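Local structure of SusD family protein (Bacteroides uniformis, 7KV1) at residues Glu49-Ala54 with Leu225-Gln230; Ala198-Lys203 with Ala231-Val236; Leu58-Trp63 with Trp113-Ser118. The protein probably binds beta-glucan at the cell surface of a gut bacterium, as a SusD-family glycan-binding protein with a helical, tetratricopeptide-repeat-like scaffold. All blocks are in the same frame, centred on the assembly; numbering follows the deposited sequence.

Contact 1: Glu49-Ala54 with Leu225-Gln230; sequences EALIAA and LGRVTQ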
ATOM      1  N   GLU A  49      -8.597  24.996   2.002  1.00 41.91           N
ATOM      2  CA  GLU A  49      -8.827  24.351   3.319  1.00 45.34           C
ATOM      3  C   GLU A  49      -9.587  23.046   3.082  1.00 40.06           C
ATOM      4  O   GLU A  49      -9.156  22.032   3.602  1.00 37.26           O
ATOM      5  CB  GLU A  49      -9.574  25.261   4.295  1.00 48.40           C
ATOM      6  CG  GLU A  49      -8.670  26.256   5.013  1.00 53.72           C
ATOM      7  CD  GLU A  49      -9.384  27.504   5.531  1.00 61.96           C
ATOM      8  OE1 GLU A  49     -10.631  27.458   5.696  1.00 53.99           O
ATOM      9  OE2 GLU A  49      -8.696  28.536   5.745  1.00 66.64           O
ATOM     10  N   ALA A  50     -10.667  23.092   2.300  1.00 35.60           N
ATOM     11  CA  ALA A  50     -11.466  21.908   1.924  1.00 35.38           C
ATOM     12  C   ALA A  50     -10.581  20.863   1.198  1.00 34.24           C
ATOM     13  O   ALA A  50     -10.785  19.661   1.439  1.00 31.53           O
ATOM     14  CB  ALA A  50     -12.635  22.336   1.083  1.00 33.17           C
ATOM     15  N   LEU A  51      -9.630  21.293   0.355  1.00 29.17           N
ATOM     16  CA  LEU A  51      -8.709  20.357  -0.333  1.00 31.21           C
ATOM     17  C   LEU A  51      -7.806  19.678   0.702  1.00 30.56           C
ATOM     18  O   LEU A  51      -7.731  18.414   0.688  1.00 31.91           O
ATOM     19  CB  LEU A  51      -7.915  21.070  -1.419  1.00 32.68           C
ATOM     20  CG  LEU A  51      -6.967  20.182  -2.227  1.00 31.15           C
ATOM     21  CD1 LEU A  51      -7.696  19.025  -2.905  1.00 31.57           C
ATOM     22  CD2 LEU A  51      -6.242  21.013  -3.267  1.00 33.55           C
ATOM     23  N   ILE A  52      -7.211  20.433   1.626  1.00 32.88           N
ATOM     24  CA  ILE A  52      -6.414  19.837   2.736  1.00 34.18           C
ATOM     25  C   ILE A  52      -7.278  18.828   3.499  1.00 33.65           C
ATOM     26  O   ILE A  52      -6.764  17.727   3.846  1.00 33.08           O
ATOM     27  CB  ILE A  52      -5.813  20.912   3.664  1.00 42.38           C
ATOM     28  CG1 ILE A  52      -4.718  21.719   2.957  1.00 45.74           C
ATOM     29  CG2 ILE A  52      -5.297  20.285   4.960  1.00 39.37           C
ATOM     30  CD1 ILE A  52      -3.713  20.874   2.176  1.00 51.03           C
ATOM     31  N   ALA A  53      -8.537  19.174   3.765  1.00 30.46           N
ATOM     32  CA  ALA A  53      -9.470  18.296   4.502  1.00 31.47           C
ATOM     33  C   ALA A  53      -9.617  16.951   3.759  1.00 28.00           C
ATOM     34  O   ALA A  53      -9.780  15.951   4.436  1.00 28.14           O
ATOM     35  CB  ALA A  53     -10.800  18.993   4.691  1.00 33.71           C
ATOM     36  N   ALA A  54      -9.602  16.948   2.420  1.00 25.31           N
ATOM     37  CA  ALA A  54      -9.769  15.744   1.573  1.00 24.27           C
ATOM     38  C   ALA A  54      -8.517  14.854   1.642  1.00 23.95           C
ATOM     39  O   ALA A  54      -8.695  13.660   1.473  1.00 24.00           O
ATOM     40  CB  ALA A  54     -10.088  16.163   0.161  1.00 26.00           C
ATOM     41  N   LEU A 225       5.343  18.718  -1.301  1.00 34.11           N
ATOM     42  CA  LEU A 225       5.566  17.257  -1.495  1.00 36.40           C
ATOM     43  C   LEU A 225       4.543  16.523  -0.619  1.00 32.68           C
ATOM     44  O   LEU A 225       4.372  16.926   0.517  1.00 35.74           O
ATOM     45  CB  LEU A 225       7.024  16.902  -1.164  1.00 37.58           C
ATOM     46  CG  LEU A 225       8.027  17.277  -2.256  1.00 35.67           C
ATOM     47  CD1 LEU A 225       9.453  16.975  -1.832  1.00 38.95           C
ATOM     48  CD2 LEU A 225       7.709  16.573  -3.567  1.00 34.04           C
ATOM     49  N   GLY A 226       3.833  15.537  -1.167  1.00 33.82           N
ATOM     50  CA  GLY A 226       2.687  14.867  -0.511  1.00 28.46           C
ATOM     51  C   GLY A 226       1.415  15.067  -1.315  1.00 25.78           C
ATOM     52  O   GLY A 226       0.520  14.209  -1.255  1.00 26.06           O
ATOM     53  N   ARG A 227       1.313  16.159  -2.072  1.00 23.57           N
ATOM     54  CA  ARG A 227       0.185  16.315  -3.023  1.00 24.79           C
ATOM     55  C   ARG A 227       0.225  15.136  -3.987  1.00 24.63           C
ATOM     56  O   ARG A 227       1.289  14.582  -4.237  1.00 24.21           O
ATOM     57  CB  ARG A 227       0.179  17.636  -3.783  1.00 26.22           C
ATOM     58  CG  ARG A 227      -0.185  18.831  -2.907  1.00 29.06           C
ATOM     59  CD  ARG A 227      -0.427  20.144  -3.661  1.00 30.20           C
ATOM     60  NE  ARG A 227      -0.621  21.198  -2.667  1.00 33.72           N
ATOM     61  CZ  ARG A 227      -1.773  21.488  -2.048  1.00 38.51           C
ATOM     62  NH1 ARG A 227      -2.899  20.862  -2.339  1.00 37.66           N
ATOM     63  NH2 ARG A 227      -1.800  22.432  -1.127  1.00 41.78           N
ATOM     64  N   VAL A 228      -0.921  14.797  -4.542  1.00 24.29           N
ATOM     65  CA  VAL A 228      -0.970  13.775  -5.614  1.00 23.18           C
ATOM     66  C   VAL A 228      -0.507  14.434  -6.896  1.00 23.57           C
ATOM     67  O   VAL A 228      -0.669  15.682  -7.029  1.00 23.37           O
ATOM     68  CB  VAL A 228      -2.359  13.147  -5.690  1.00 21.88           C
ATOM     69  CG1 VAL A 228      -2.657  12.507  -4.350  1.00 21.85           C
ATOM     70  CG2 VAL A 228      -3.465  14.140  -6.079  1.00 22.98           C
ATOM     71  N   THR A 229       0.067  13.620  -7.768  1.00 21.17           N
ATOM     72  CA  THR A 229       0.788  14.035  -8.988  1.00 22.43           C
ATOM     73  C   THR A 229       0.366  13.135 -10.146  1.00 21.49           C
ATOM     74  O   THR A 229      -0.277  12.084  -9.927  1.00 21.87           O
ATOM     75  CB  THR A 229       2.304  13.995  -8.786  1.00 21.64           C
ATOM     76  OG1 THR A 229       2.617  12.641  -8.482  1.00 24.85           O
ATOM     77  CG2 THR A 229       2.798  14.906  -7.677  1.00 20.34           C
ATOM     78  N   GLN A 230       0.734  13.529 -11.351  1.00 20.11           N
ATOM     79  CA  GLN A 230       0.460  12.718 -12.541  1.00 20.71           C
ATOM     80  C   GLN A 230       1.248  11.406 -12.393  1.00 21.25           C
ATOM     81  O   GLN A 230       0.740  10.366 -12.821  1.00 21.38           O
ATOM     82  CB  GLN A 230       0.801  13.539 -13.772  1.00 21.67           C
ATOM     83  CG  GLN A 230       0.405  12.857 -15.057  1.00 22.16           C
ATOM     84  CD  GLN A 230      -1.033  13.081 -15.405  1.00 24.80           C
ATOM     85  OE1 GLN A 230      -1.857  13.393 -14.540  1.00 25.05           O
ATOM     86  NE2 GLN A 230      -1.331  12.896 -16.684  1.00 26.60           N
TER
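Arg227 reaches from its loop to helix 44-55 and sets the end of its guanidinium group against two neighbouring aliphatic side chains, Leu51 and Ile52. The arginine chain is extended from CG to NE, with CG anti to the carbonyl carbon (chi1 -71°), which carries the charged end across the 9.4 Å between the CA atoms of Ile52 and Arg227. Leu51 and Arg227 meet at a slant, and Leu51 CD2 lies 3.5 Å from Arg227 NH1, obliquely to the guanidinium plane. Ile52 instead runs roughly at a right angle to the arginine, and its CD1 stands 4.1 Å from Arg227 NH2. Both contacts are van der Waals touches of methyl groups at the terminal nitrogens, and no hydrogen bond joins the two segments. The polar work is done elsewhere: NH1 is hydrogen-bonded to Gln147 OE1 of helix 138-162, while NE makes a weak bond to Gln224 OE1. The NH1 bond, with weaker help at NE, probably limits the rotation of the group beside the leucine and isoleucine methyls. Leu51, the buried member of the pair, also rests on Tyr144 and Gln147. With Leu51 on one helix and Gln147 on the other, the guanidinium group lies where helices 44-55 and 138-162 meet. Just beyond it in sequence, Thr229 takes the N-cap position of helix 230-244, its OG1 accepting from Met232 N. The contact thus joins the loop leading into a capped helix to the N-terminal part of the alpha-helical SusD fold.

Contact 2: Ala198-Lys203 with Ala231-Val236; sequences AVIDSK and AMAYMV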
ATOM      1  N   ALA A 198     -10.009   9.822 -17.245  1.00 22.20           N
ATOM      2  CA  ALA A 198     -10.412  11.247 -17.382  1.00 23.44           C
ATOM      3  C   ALA A 198      -9.436  12.156 -16.628  1.00 25.18           C
ATOM      4  O   ALA A 198      -9.008  13.204 -17.191  1.00 30.08           O
ATOM      5  CB  ALA A 198     -11.845  11.457 -16.955  1.00 22.81           C
ATOM      6  N   VAL A 199      -9.044  11.797 -15.418  1.00 23.28           N
ATOM      7  CA  VAL A 199      -8.079  12.632 -14.652  1.00 26.00           C
ATOM      8  C   VAL A 199      -6.742  12.690 -15.409  1.00 26.28           C
ATOM      9  O   VAL A 199      -6.196  13.788 -15.609  1.00 24.79           O
ATOM     10  CB  VAL A 199      -7.926  12.121 -13.211  1.00 25.60           C
ATOM     11  CG1 VAL A 199      -6.720  12.722 -12.509  1.00 26.33           C
ATOM     12  CG2 VAL A 199      -9.200  12.371 -12.418  1.00 23.65           C
ATOM     13  N   ILE A 200      -6.214  11.549 -15.816  1.00 25.93           N
ATOM     14  CA  ILE A 200      -4.886  11.467 -16.493  1.00 25.19           C
ATOM     15  C   ILE A 200      -4.940  12.233 -17.840  1.00 26.39           C
ATOM     16  O   ILE A 200      -4.006  13.047 -18.135  1.00 25.67           O
ATOM     17  CB  ILE A 200      -4.479   9.982 -16.630  1.00 23.90           C
ATOM     18  CG1 ILE A 200      -4.066   9.431 -15.264  1.00 23.75           C
ATOM     19  CG2 ILE A 200      -3.392   9.794 -17.688  1.00 23.24           C
ATOM     20  CD1 ILE A 200      -3.894   7.924 -15.217  1.00 23.75           C
ATOM     21  N   ASP A 201      -5.980  11.997 -18.652  1.00 27.83           N
ATOM     22  CA  ASP A 201      -6.118  12.601 -20.009  1.00 29.81           C
ATOM     23  C   ASP A 201      -6.254  14.130 -19.897  1.00 30.58           C
ATOM     24  O   ASP A 201      -5.915  14.785 -20.878  1.00 32.49           O
ATOM     25  CB  ASP A 201      -7.321  12.058 -20.784  1.00 30.33           C
ATOM     26  CG  ASP A 201      -7.195  10.606 -21.200  1.00 31.07           C
ATOM     27  OD1 ASP A 201      -6.078  10.099 -21.144  1.00 30.75           O
ATOM     28  OD2 ASP A 201      -8.225  10.018 -21.618  1.00 31.50           O
ATOM     29  N   SER A 202      -6.732  14.683 -18.776  1.00 25.32           N
ATOM     30  CA  SER A 202      -6.788  16.155 -18.546  1.00 27.48           C
ATOM     31  C   SER A 202      -5.394  16.794 -18.699  1.00 31.09           C
ATOM     32  O   SER A 202      -5.334  17.996 -18.998  1.00 31.49           O
ATOM     33  CB  SER A 202      -7.415  16.508 -17.224  1.00 27.82           C
ATOM     34  OG  SER A 202      -6.513  16.327 -16.132  1.00 28.49           O
ATOM     35  N   LYS A 203      -4.324  16.028 -18.449  1.00 33.03           N
ATOM     36  CA  LYS A 203      -2.915  16.491 -18.291  1.00 30.97           C
ATOM     37  C   LYS A 203      -2.818  17.787 -17.479  1.00 32.01           C
ATOM     38  O   LYS A 203      -1.959  18.652 -17.803  1.00 26.34           O
ATOM     39  CB  LYS A 203      -2.279  16.635 -19.678  1.00 37.71           C
ATOM     40  CG  LYS A 203      -2.044  15.314 -20.403  1.00 41.16           C
ATOM     41  CD  LYS A 203      -0.992  15.391 -21.497  1.00 45.19           C
ATOM     42  CE  LYS A 203      -1.490  14.860 -22.820  1.00 48.62           C
ATOM     43  NZ  LYS A 203      -1.763  13.405 -22.750  1.00 53.78           N
ATOM     44  N   ALA A 231       2.472  11.449 -11.873  1.00 20.13           N
ATOM     45  CA  ALA A 231       3.289  10.224 -11.679  1.00 20.21           C
ATOM     46  C   ALA A 231       2.542   9.301 -10.709  1.00 18.56           C
ATOM     47  O   ALA A 231       2.488   8.097 -10.926  1.00 18.87           O
ATOM     48  CB  ALA A 231       4.667  10.554 -11.165  1.00 20.28           C
ATOM     49  N   MET A 232       1.977   9.851  -9.646  1.00 19.91           N
ATOM     50  CA  MET A 232       1.243   9.023  -8.662  1.00 20.02           C
ATOM     51  C   MET A 232       0.037   8.394  -9.363  1.00 20.08           C
ATOM     52  O   MET A 232      -0.247   7.213  -9.092  1.00 19.74           O
ATOM     53  CB  MET A 232       0.825   9.836  -7.437  1.00 19.63           C
ATOM     54  CG  MET A 232       0.007   9.041  -6.450  1.00 20.95           C
ATOM     55  SD  MET A 232      -1.746   9.371  -6.637  1.00 23.71           S
ATOM     56  CE  MET A 232      -2.411   8.553  -5.186  1.00 22.10           C
ATOM     57  N   ALA A 233      -0.631   9.156 -10.238  1.00 21.38           N
ATOM     58  CA  ALA A 233      -1.800   8.731 -11.035  1.00 22.11           C
ATOM     59  C   ALA A 233      -1.426   7.540 -11.923  1.00 20.35           C
ATOM     60  O   ALA A 233      -2.209   6.550 -12.009  1.00 19.28           O
ATOM     61  CB  ALA A 233      -2.326   9.891 -11.866  1.00 21.22           C
ATOM     62  N   TYR A 234      -0.298   7.648 -12.621  1.00 20.19           N
ATOM     63  CA  TYR A 234       0.249   6.541 -13.451  1.00 21.68           C
ATOM     64  C   TYR A 234       0.416   5.252 -12.614  1.00 19.27           C
ATOM     65  O   TYR A 234       0.129   4.166 -13.098  1.00 19.78           O
ATOM     66  CB  TYR A 234       1.590   6.949 -14.077  1.00 22.18           C
ATOM     67  CG  TYR A 234       1.532   8.035 -15.119  1.00 22.79           C
ATOM     68  CD1 TYR A 234       0.338   8.476 -15.671  1.00 22.87           C
ATOM     69  CD2 TYR A 234       2.703   8.559 -15.635  1.00 23.90           C
ATOM     70  CE1 TYR A 234       0.311   9.481 -16.628  1.00 23.48           C
ATOM     71  CE2 TYR A 234       2.692   9.539 -16.616  1.00 25.44           C
ATOM     72  CZ  TYR A 234       1.489  10.000 -17.120  1.00 25.48           C
ATOM     73  OH  TYR A 234       1.495  10.958 -18.100  1.00 26.93           O
ATOM     74  N   MET A 235       0.909   5.366 -11.386  1.00 19.08           N
ATOM     75  CA  MET A 235       1.176   4.206 -10.499  1.00 18.85           C
ATOM     76  C   MET A 235      -0.159   3.612 -10.035  1.00 18.19           C
ATOM     77  O   MET A 235      -0.281   2.395  -9.972  1.00 16.69           O
ATOM     78  CB  MET A 235       2.075   4.630  -9.332  1.00 18.42           C
ATOM     79  CG  MET A 235       3.485   5.030  -9.816  1.00 18.82           C
ATOM     80  SD  MET A 235       4.376   3.671 -10.675  1.00 19.83           S
ATOM     81  CE  MET A 235       4.735   2.538  -9.336  1.00 19.95           C
ATOM     82  N   VAL A 236      -1.148   4.437  -9.744  1.00 18.82           N
ATOM     83  CA  VAL A 236      -2.497   3.919  -9.371  1.00 18.05           C
ATOM     84  C   VAL A 236      -3.075   3.192 -10.591  1.00 17.72           C
ATOM     85  O   VAL A 236      -3.644   2.075 -10.458  1.00 17.82           O
ATOM     86  CB  VAL A 236      -3.427   5.042  -8.883  1.00 18.29           C
ATOM     87  CG1 VAL A 236      -4.828   4.485  -8.656  1.00 18.46           C
ATOM     88  CG2 VAL A 236      -2.905   5.693  -7.611  1.00 17.86           C
TER
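Helix-to-helix packing within the alpha-helical part of the SusD fold brings the C-terminal end of helix 185-201 against the first turns of helix 230-244. The backbones come close at Ile200 and Ala233, whose CA atoms are 6.8 Å apart, an approach that the small Ala233 side chain probably allows. Ile200 carries the contact with both of its branches. CG1, folded beside its own backbone N (chi1 -73°), meets Ala233 CB at 3.8 Å, while Ile200 CD1, farther along the same branch, comes within 3.9 Å of Ala233 O. The other branch, CG2, approaches the ring of Tyr234 in its plane, at the edge, 3.9 Å from CE1. The isoleucine therefore straddles two successive residues of the facing helix, one branch on a methyl and the other on a ring edge. The tyrosine is fixed from outside the pair: its OH is hydrogen-bonded to Glu259 OE1, and its ring stacks with that of Tyr256, both on helix 250-262. With an alanine here in place of Ile200, both branches beyond CB would be gone, which would probably open a gap beside Ala233 and leave the CE1 edge of Tyr234 without its aliphatic neighbour. Near the end of helix 185-201, Ser202 OG donates to Val199 O at 2.6 Å, tilted 19° from the carbonyl plane. All three touching residues are buried, and the segments meet by van der Waals packing with no hydrogen bond between them; Tyr234 OH is satisfied by Glu259 and Ile200 O by Gln230, so the interface probably depends mainly on apolar fit.

Contact 3: Leu58-Trp63 with Trp113-Ser118; sequences LHWPDW and WTVDYS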
ATOM      1  N   LEU A  58      -6.148  10.152   4.737  1.00 27.58           N
ATOM      2  CA  LEU A  58      -4.986   9.313   4.349  1.00 30.27           C
ATOM      3  C   LEU A  58      -4.226   8.923   5.611  1.00 31.18           C
ATOM      4  O   LEU A  58      -3.569   7.868   5.576  1.00 29.02           O
ATOM      5  CB  LEU A  58      -4.016  10.091   3.455  1.00 30.27           C
ATOM      6  CG  LEU A  58      -4.472  10.381   2.042  1.00 30.55           C
ATOM      7  CD1 LEU A  58      -3.402  11.201   1.328  1.00 32.63           C
ATOM      8  CD2 LEU A  58      -4.767   9.104   1.294  1.00 29.59           C
ATOM      9  N   HIS A  59      -4.281   9.793   6.631  1.00 29.86           N
ATOM     10  CA  HIS A  59      -3.476   9.709   7.880  1.00 31.14           C
ATOM     11  C   HIS A  59      -4.244   8.994   8.992  1.00 30.10           C
ATOM     12  O   HIS A  59      -3.594   8.668  10.017  1.00 29.23           O
ATOM     13  CB  HIS A  59      -3.049  11.108   8.357  1.00 33.52           C
ATOM     14  CG  HIS A  59      -2.455  11.930   7.267  1.00 35.85           C
ATOM     15  ND1 HIS A  59      -3.233  12.622   6.361  1.00 42.35           N
ATOM     16  CD2 HIS A  59      -1.171  12.127   6.888  1.00 40.02           C
ATOM     17  CE1 HIS A  59      -2.452  13.234   5.477  1.00 39.84           C
ATOM     18  NE2 HIS A  59      -1.185  12.936   5.766  1.00 39.51           N
ATOM     19  N   TRP A  60      -5.561   8.788   8.824  1.00 27.76           N
ATOM     20  CA  TRP A  60      -6.453   8.386   9.942  1.00 31.88           C
ATOM     21  C   TRP A  60      -6.099   6.987  10.449  1.00 30.56           C
ATOM     22  O   TRP A  60      -6.046   6.815  11.661  1.00 29.75           O
ATOM     23  CB  TRP A  60      -7.921   8.513   9.554  1.00 30.60           C
ATOM     24  CG  TRP A  60      -8.401   9.925   9.496  1.00 28.72           C
ATOM     25  CD1 TRP A  60      -7.658  11.074   9.549  1.00 30.15           C
ATOM     26  CD2 TRP A  60      -9.763  10.332   9.321  1.00 28.57           C
ATOM     27  NE1 TRP A  60      -8.477  12.166   9.444  1.00 27.75           N
ATOM     28  CE2 TRP A  60      -9.771  11.742   9.307  1.00 29.92           C
ATOM     29  CE3 TRP A  60     -10.974   9.642   9.226  1.00 30.29           C
ATOM     30  CZ2 TRP A  60     -10.951  12.469   9.166  1.00 30.98           C
ATOM     31  CZ3 TRP A  60     -12.137  10.364   9.072  1.00 33.00           C
ATOM     32  CH2 TRP A  60     -12.120  11.759   9.034  1.00 30.26           C
ATOM     33  N   PRO A  61      -5.731   5.989   9.611  1.00 30.75           N
ATOM     34  CA  PRO A  61      -5.379   4.666  10.146  1.00 37.22           C
ATOM     35  C   PRO A  61      -4.268   4.725  11.209  1.00 42.74           C
ATOM     36  O   PRO A  61      -4.418   4.090  12.244  1.00 45.91           O
ATOM     37  CB  PRO A  61      -4.921   3.872   8.910  1.00 33.52           C
ATOM     38  CG  PRO A  61      -5.600   4.568   7.752  1.00 33.44           C
ATOM     39  CD  PRO A  61      -5.588   6.035   8.146  1.00 32.74           C
ATOM     40  N   ASP A  62      -3.217   5.514  10.946  1.00 45.60           N
ATOM     41  CA  ASP A  62      -1.991   5.624  11.785  1.00 48.78           C
ATOM     42  C   ASP A  62      -2.177   6.597  12.952  1.00 49.47           C
ATOM     43  O   ASP A  62      -1.290   6.607  13.818  1.00 46.65           O
ATOM     44  CB  ASP A  62      -0.786   6.102  10.969  1.00 55.32           C
ATOM     45  CG  ASP A  62      -0.349   5.134   9.882  1.00 57.16           C
ATOM     46  OD1 ASP A  62      -1.240   4.612   9.183  1.00 64.34           O
ATOM     47  OD2 ASP A  62       0.882   4.896   9.751  1.00 58.57           O
ATOM     48  N   TRP A  63      -3.231   7.420  12.955  1.00 50.11           N
ATOM     49  CA  TRP A  63      -3.545   8.373  14.056  1.00 55.27           C
ATOM     50  C   TRP A  63      -4.500   7.717  15.073  1.00 63.04           C
ATOM     51  O   TRP A  63      -4.582   8.217  16.224  1.00 58.05           O
ATOM     52  CB  TRP A  63      -4.129   9.681  13.505  1.00 53.80           C
ATOM     53  CG  TRP A  63      -3.153  10.578  12.807  1.00 54.41           C
ATOM     54  CD1 TRP A  63      -1.783  10.526  12.841  1.00 55.04           C
ATOM     55  CD2 TRP A  63      -3.493  11.699  11.970  1.00 52.91           C
ATOM     56  NE1 TRP A  63      -1.248  11.528  12.068  1.00 52.76           N
ATOM     57  CE2 TRP A  63      -2.273  12.268  11.527  1.00 58.05           C
ATOM     58  CE3 TRP A  63      -4.703  12.276  11.556  1.00 52.13           C
ATOM     59  CZ2 TRP A  63      -2.246  13.391  10.692  1.00 55.77           C
ATOM     60  CZ3 TRP A  63      -4.673  13.377  10.725  1.00 51.73           C
ATOM     61  CH2 TRP A  63      -3.459  13.925  10.300  1.00 53.00           C
ATOM     62  N   TRP A 113     -13.077   1.096   5.827  1.00 21.61           N
ATOM     63  CA  TRP A 113     -14.334   1.492   5.147  1.00 23.40           C
ATOM     64  C   TRP A 113     -14.730   2.920   5.565  1.00 20.96           C
ATOM     65  O   TRP A 113     -14.918   3.770   4.693  1.00 22.84           O
ATOM     66  CB  TRP A 113     -15.413   0.452   5.441  1.00 23.35           C
ATOM     67  CG  TRP A 113     -16.787   0.720   4.887  1.00 22.24           C
ATOM     68  CD1 TRP A 113     -17.673   1.676   5.288  1.00 22.48           C
ATOM     69  CD2 TRP A 113     -17.507  -0.126   3.970  1.00 21.50           C
ATOM     70  NE1 TRP A 113     -18.883   1.503   4.660  1.00 23.07           N
ATOM     71  CE2 TRP A 113     -18.793   0.420   3.825  1.00 21.98           C
ATOM     72  CE3 TRP A 113     -17.162  -1.274   3.247  1.00 23.28           C
ATOM     73  CZ2 TRP A 113     -19.739  -0.135   2.978  1.00 22.19           C
ATOM     74  CZ3 TRP A 113     -18.100  -1.822   2.403  1.00 22.13           C
ATOM     75  CH2 TRP A 113     -19.369  -1.259   2.283  1.00 22.26           C
ATOM     76  N   THR A 114     -14.770   3.205   6.859  1.00 24.05           N
ATOM     77  CA  THR A 114     -15.112   4.548   7.386  1.00 24.49           C
ATOM     78  C   THR A 114     -14.088   5.579   6.882  1.00 23.78           C
ATOM     79  O   THR A 114     -14.514   6.614   6.361  1.00 22.91           O
ATOM     80  CB  THR A 114     -15.231   4.531   8.913  1.00 26.43           C
ATOM     81  OG1 THR A 114     -16.158   3.488   9.182  1.00 26.52           O
ATOM     82  CG2 THR A 114     -15.721   5.860   9.450  1.00 28.02           C
ATOM     83  N   VAL A 115     -12.788   5.301   7.007  1.00 22.05           N
ATOM     84  CA  VAL A 115     -11.723   6.199   6.488  1.00 23.64           C
ATOM     85  C   VAL A 115     -11.987   6.507   5.013  1.00 23.64           C
ATOM     86  O   VAL A 115     -12.025   7.691   4.624  1.00 24.51           O
ATOM     87  CB  VAL A 115     -10.341   5.553   6.660  1.00 27.65           C
ATOM     88  CG1 VAL A 115      -9.282   6.323   5.894  1.00 30.02           C
ATOM     89  CG2 VAL A 115      -9.962   5.404   8.122  1.00 27.82           C
ATOM     90  N   ASP A 116     -12.143   5.471   4.188  1.00 22.88           N
ATOM     91  CA  ASP A 116     -12.251   5.656   2.714  1.00 21.10           C
ATOM     92  C   ASP A 116     -13.505   6.476   2.376  1.00 21.35           C
ATOM     93  O   ASP A 116     -13.393   7.423   1.577  1.00 20.05           O
ATOM     94  CB  ASP A 116     -12.209   4.323   1.976  1.00 21.62           C
ATOM     95  CG  ASP A 116     -10.867   3.613   2.077  1.00 22.36           C
ATOM     96  OD1 ASP A 116      -9.818   4.301   2.267  1.00 20.18           O
ATOM     97  OD2 ASP A 116     -10.889   2.364   1.983  1.00 23.17           O
ATOM     98  N   TYR A 117     -14.674   6.143   2.943  1.00 21.52           N
ATOM     99  CA  TYR A 117     -15.916   6.907   2.652  1.00 23.39           C
ATOM    100  C   TYR A 117     -15.832   8.329   3.227  1.00 23.32           C
ATOM    101  O   TYR A 117     -16.483   9.225   2.663  1.00 24.96           O
ATOM    102  CB  TYR A 117     -17.183   6.125   3.043  1.00 21.90           C
ATOM    103  CG  TYR A 117     -17.507   5.055   2.040  1.00 21.22           C
ATOM    104  CD1 TYR A 117     -17.926   5.384   0.756  1.00 21.25           C
ATOM    105  CD2 TYR A 117     -17.362   3.713   2.352  1.00 21.50           C
ATOM    106  CE1 TYR A 117     -18.224   4.400  -0.179  1.00 20.83           C
ATOM    107  CE2 TYR A 117     -17.658   2.721   1.434  1.00 20.55           C
ATOM    108  CZ  TYR A 117     -18.066   3.062   0.154  1.00 20.52           C
ATOM    109  OH  TYR A 117     -18.340   2.072  -0.748  1.00 20.47           O
ATOM    110  N   SER A 118     -15.114   8.549   4.323  1.00 25.28           N
ATOM    111  CA  SER A 118     -14.855   9.911   4.837  1.00 24.57           C
ATOM    112  C   SER A 118     -14.029  10.701   3.816  1.00 24.63           C
ATOM    113  O   SER A 118     -14.391  11.831   3.484  1.00 23.16           O
ATOM    114  CB  SER A 118     -14.177   9.853   6.172  1.00 26.93           C
ATOM    115  OG  SER A 118     -15.040   9.242   7.118  1.00 27.01           O
TER
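Largely apolar packing of a short, weakly bonded helical turn, about residues 60-63, on the long helix 110-129 makes up this contact, in the N-terminal helical part of the SusD fold. The backbones are nearest at Trp60 and Val115, with CA atoms 6.7 Å apart. Val115, buried, touches two consecutive residues of the turn with its methyls: CG2 meets Trp60 CB at 4.0 Å, and CG1 reaches Pro61 CD at 4.3 Å. The valine is thus shared between the base of the tryptophan and the proline ring. A chi1 of -74° at Trp60 sends the indole across helix 110-129, so that its far ring reaches Ser118, about one turn beyond Val115. There the six-membered ring comes obliquely against the serine, and Trp60 CZ3 lies 3.6 Å from Ser118 CB. At the other end of the indole, NE1 is hydrogen-bonded to Asp56 OD2, so the ring is held by a polar grip at its pyrrole side and by packing at its far side. Asp62 of the turn bonds through OD2 to Thr310 OG1; in the 3-10 segment just before it, Leu58, pointing away from helix 110-129, rests on Phe154 of helix 138-162 and on Trp288 of strand 286-290. Ser118 OG also lies near Trp60 CZ3, but its hydrogen bond goes to Thr114 O, 2.8 Å from OG, from above the carbonyl plane and 42° out of it, and the same oxygen also accepts from Ser118 N.

How the contacts relate
Contacts 1 and 2 touch directly: Gln230 NE2, at the end of 225-230, lies 3.0 Å from Ile200 O, a probable hydrogen bond that ties the start of helix 230-244 to the end of helix 185-201. Their centres are 15 Å apart, and in sequence the four segments interleave. Both segments of contact 3 fall between the two of contact 1; its centre also lies 15 Å from that of contact 1, and helix 44-55 leads on to the turn at 60-63. Contacts 2 and 3 do not touch, with nearest atoms about 7 Å apart. The bound cobalt(III) hexammine is about 12 Å from the Tyr234 side chain of contact 2.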